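Local coordinates for protein ArsR family transcriptional regulator (Comamonas testosteroni, PDB 6UVU) that acts as an antimony(III)-responsive transcriptional repressor of the ArsR family and probably binds DNA through its winged helix-turn-helix fold, at residues 41-46 and 74-79. Numbering follows the deposited sequence.
Sequences NDTRLR and SNQLQR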
ATOM      1  N   ASN B  41      -5.980   0.508  -6.569  1.00 19.83           N
ATOM      2  CA  ASN B  41      -7.067   0.273  -7.513  1.00 21.03           C
ATOM      3  C   ASN B  41      -7.312  -1.225  -7.648  1.00 21.97           C
ATOM      4  O   ASN B  41      -6.386  -1.993  -7.916  1.00 21.22           O
ATOM      5  CB  ASN B  41      -6.762   0.875  -8.885  1.00 22.00           C
ATOM      6  CG  ASN B  41      -7.844   0.580  -9.912  1.00 23.64           C
ATOM      7  OD1 ASN B  41      -7.771  -0.407 -10.640  1.00 25.43           O
ATOM      8  ND2 ASN B  41      -8.848   1.447  -9.980  1.00 23.08           N
ATOM      9  N   ASP B  42      -8.566  -1.619  -7.445  1.00 24.40           N
ATOM     10  CA  ASP B  42      -9.036  -2.996  -7.544  1.00 28.90           C
ATOM     11  C   ASP B  42      -8.488  -3.723  -8.775  1.00 25.26           C
ATOM     12  O   ASP B  42      -7.797  -4.737  -8.666  1.00 24.06           O
ATOM     13  CB  ASP B  42     -10.570  -2.952  -7.571  1.00 35.46           C
ATOM     14  CG  ASP B  42     -11.201  -4.178  -6.978  1.00 47.66           C
ATOM     15  OD1 ASP B  42     -11.210  -5.231  -7.660  1.00 59.74           O
ATOM     16  OD2 ASP B  42     -11.701  -4.083  -5.830  1.00 55.75           O
ATOM     17  N   THR B  43      -8.772  -3.180  -9.955  1.00 25.72           N
ATOM     18  CA  THR B  43      -8.409  -3.846 -11.201  1.00 26.77           C
ATOM     19  C   THR B  43      -6.900  -3.905 -11.393  1.00 23.20           C
ATOM     20  O   THR B  43      -6.367  -4.945 -11.796  1.00 24.71           O
ATOM     21  CB  THR B  43      -9.078  -3.125 -12.371  1.00 29.07           C
ATOM     22  OG1 THR B  43     -10.477  -3.434 -12.352  1.00 28.33           O
ATOM     23  CG2 THR B  43      -8.472  -3.544 -13.701  1.00 29.40           C
ATOM     24  N   ARG B  44      -6.190  -2.806 -11.100  1.00 22.32           N
ATOM     25  CA  ARG B  44      -4.738  -2.806 -11.270  1.00 20.67           C
ATOM     26  C   ARG B  44      -4.082  -3.842 -10.376  1.00 18.80           C
ATOM     27  O   ARG B  44      -3.099  -4.480 -10.769  1.00 17.52           O
ATOM     28  CB  ARG B  44      -4.142  -1.437 -10.962  1.00 20.16           C
ATOM     29  CG  ARG B  44      -4.422  -0.368 -11.991  1.00 20.72           C
ATOM     30  CD  ARG B  44      -3.380   0.724 -11.918  1.00 18.93           C
ATOM     31  NE  ARG B  44      -3.565   1.534 -10.742  1.00 19.43           N
ATOM     32  CZ  ARG B  44      -4.481   2.489 -10.615  1.00 20.60           C
ATOM     33  NH1 ARG B  44      -5.325   2.759 -11.603  1.00 22.10           N
ATOM     34  NH2 ARG B  44      -4.561   3.162  -9.479  1.00 18.52           N
ATOM     35  N   LEU B  45      -4.600  -4.001  -9.160  1.00 19.86           N
ATOM     36  CA  LEU B  45      -3.985  -4.903  -8.199  1.00 20.75           C
ATOM     37  C   LEU B  45      -4.174  -6.350  -8.626  1.00 19.86           C
ATOM     38  O   LEU B  45      -3.258  -7.167  -8.504  1.00 19.55           O
ATOM     39  CB  LEU B  45      -4.584  -4.655  -6.808  1.00 21.79           C
ATOM     40  CG  LEU B  45      -3.909  -5.370  -5.633  1.00 24.09           C
ATOM     41  CD1 LEU B  45      -2.498  -4.832  -5.423  1.00 27.21           C
ATOM     42  CD2 LEU B  45      -4.706  -5.260  -4.321  1.00 25.46           C
ATOM     43  N   ARG B  46      -5.364  -6.685  -9.120  1.00 21.75           N
ATOM     44  CA  ARG B  46      -5.608  -8.031  -9.630  1.00 21.93           C
ATOM     45  C   ARG B  46      -4.762  -8.309 -10.861  1.00 19.48           C
ATOM     46  O   ARG B  46      -4.231  -9.413 -11.013  1.00 19.44           O
ATOM     47  CB  ARG B  46      -7.094  -8.208  -9.952  1.00 22.93           C
ATOM     48  CG  ARG B  46      -8.012  -8.113  -8.742  1.00 24.21           C
ATOM     49  CD  ARG B  46      -9.414  -8.528  -9.129  1.00 26.32           C
ATOM     50  NE  ARG B  46      -9.500  -9.964  -9.376  1.00 26.81           N
ATOM     51  CZ  ARG B  46     -10.163 -10.498 -10.396  1.00 28.03           C
ATOM     52  NH1 ARG B  46     -10.775  -9.705 -11.266  1.00 27.51           N
ATOM     53  NH2 ARG B  46     -10.211 -11.819 -10.556  1.00 26.02           N
ATOM     54  N   SER B  74      -5.524  -4.250 -22.198  1.00 34.33           N
ATOM     55  CA  SER B  74      -4.386  -3.779 -22.977  1.00 32.52           C
ATOM     56  C   SER B  74      -4.051  -2.346 -22.613  1.00 32.28           C
ATOM     57  O   SER B  74      -2.891  -2.011 -22.351  1.00 29.90           O
ATOM     58  CB  SER B  74      -4.678  -3.892 -24.476  1.00 33.83           C
ATOM     59  OG  SER B  74      -3.647  -3.270 -25.234  1.00 33.54           O
ATOM     60  N   ASN B  75      -5.065  -1.490 -22.559  1.00 33.68           N
ATOM     61  CA  ASN B  75      -4.801  -0.095 -22.254  1.00 33.86           C
ATOM     62  C   ASN B  75      -4.222   0.036 -20.856  1.00 32.44           C
ATOM     63  O   ASN B  75      -3.240   0.756 -20.654  1.00 32.94           O
ATOM     64  CB  ASN B  75      -6.079   0.724 -22.447  1.00 38.21           C
ATOM     65  CG  ASN B  75      -6.619   0.640 -23.896  1.00 40.68           C
ATOM     66  OD1 ASN B  75      -5.903   0.241 -24.835  1.00 35.38           O
ATOM     67  ND2 ASN B  75      -7.887   1.013 -24.073  1.00 42.34           N
ATOM     68  N   GLN B  76      -4.759  -0.732 -19.899  1.00 32.63           N
ATOM     69  CA  GLN B  76      -4.243  -0.719 -18.532  1.00 31.02           C
ATOM     70  C   GLN B  76      -2.772  -1.109 -18.483  1.00 30.66           C
ATOM     71  O   GLN B  76      -1.995  -0.538 -17.707  1.00 31.40           O
ATOM     72  CB  GLN B  76      -5.061  -1.673 -17.661  1.00 35.64           C
ATOM     73  CG  GLN B  76      -6.473  -1.209 -17.338  1.00 38.14           C
ATOM     74  CD  GLN B  76      -6.567  -0.568 -15.962  1.00 41.37           C
ATOM     75  OE1 GLN B  76      -5.644   0.124 -15.516  1.00 44.24           O
ATOM     76  NE2 GLN B  76      -7.683  -0.808 -15.274  1.00 42.42           N
ATOM     77  N   LEU B  77      -2.366  -2.093 -19.294  1.00 28.94           N
ATOM     78  CA  LEU B  77      -0.983  -2.555 -19.223  1.00 28.04           C
ATOM     79  C   LEU B  77      -0.022  -1.547 -19.848  1.00 26.55           C
ATOM     80  O   LEU B  77       1.054  -1.283 -19.292  1.00 25.24           O
ATOM     81  CB  LEU B  77      -0.846  -3.924 -19.884  1.00 27.34           C
ATOM     82  CG  LEU B  77      -1.533  -5.080 -19.161  1.00 26.19           C
ATOM     83  CD1 LEU B  77      -1.537  -6.295 -20.039  1.00 25.83           C
ATOM     84  CD2 LEU B  77      -0.850  -5.382 -17.847  1.00 27.22           C
ATOM     85  N   GLN B  78      -0.378  -0.962 -20.995  1.00 27.93           N
ATOM     86  CA  GLN B  78       0.535   0.036 -21.549  1.00 31.60           C
ATOM     87  C   GLN B  78       0.696   1.232 -20.606  1.00 31.45           C
ATOM     88  O   GLN B  78       1.778   1.824 -20.546  1.00 26.51           O
ATOM     89  CB  GLN B  78       0.110   0.481 -22.955  1.00 36.62           C
ATOM     90  CG  GLN B  78      -1.347   0.290 -23.337  1.00 44.21           C
ATOM     91  CD  GLN B  78      -1.536   0.079 -24.851  1.00 49.12           C
ATOM     92  OE1 GLN B  78      -0.600   0.283 -25.632  1.00 61.15           O
ATOM     93  NE2 GLN B  78      -2.743  -0.338 -25.261  1.00 44.52           N
ATOM     94  N   ARG B  79      -0.329   1.563 -19.811  1.00 31.36           N
ATOM     95  CA  ARG B  79      -0.169   2.636 -18.824  1.00 30.23           C
ATOM     96  C   ARG B  79       0.834   2.254 -17.744  1.00 26.69           C
ATOM     97  O   ARG B  79       1.686   3.068 -17.359  1.00 25.08           O
ATOM     98  CB  ARG B  79      -1.509   2.997 -18.178  1.00 35.62           C
ATOM     99  CG  ARG B  79      -2.604   3.360 -19.142  1.00 39.89           C
ATOM    100  CD  ARG B  79      -2.275   4.654 -19.876  1.00 43.01           C
ATOM    101  NE  ARG B  79      -2.734   4.559 -21.255  1.00 43.95           N
ATOM    102  CZ  ARG B  79      -1.953   4.206 -22.272  1.00 47.28           C
ATOM    103  NH1 ARG B  79      -2.457   4.126 -23.492  1.00 46.54           N
ATOM    104  NH2 ARG B  79      -0.661   3.948 -22.078  1.00 42.93           N
TER
HETATM  105  O   HOH W   1      -6.502   1.781 -13.876  1.00 32.11           O
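Gln76 reaches from helix 70-82 to the first turn of helix 42-54 and meets Thr43 and Arg44 there. Across these two segments its contacts come from the amide. NE2 sits 3.3 Å from the methyl CG2 of Thr43, and the two side chains cross at about a right angle. That methyl faces the amide because CG2 is anti to the backbone N of Thr43, with OG1 beside that N (chi1 -73°). On the other branch, OE1 of Gln76 lies 3.8 Å from CG of Arg44, a van der Waals approach to the aliphatic part of the arginine.

No direct hydrogen bond joins the segments. A water makes the polar link: it donates to Gln76 OE1 at 2.5 Å and accepts from Arg44 NH1 at 2.7 Å. It lies at the guanidinium edge, in plane. The guanidinium and amide planes are 65° apart. The bend at chi3 (-73°) folds the guanidinium back over Asn41, whose CB lies over its centre. Three of its nitrogens have acceptors: Val38 O for NE, Lys37 O for NH2 and the water for NH1. This probably limits its rotation. Asn41 is also the N-cap, its OD1 taking Arg44 N at 2.9 Å.

An alanine in place of Gln76 is likely to leave the bridging water without its acceptor there and the Thr43 methyl without its amide neighbour.

Both segments belong to the winged helix-turn-helix domain, in which helix 70-82 is probably the DNA-recognition helix. Gln76 also packs on Leu47, and Leu77 on Leu51 joins the helices deeper in the domain. The chemistry implies a small surface contact, 110 Å² in all: a methyl against an amide, and one water relaying between an amide oxygen and a positively charged arginine.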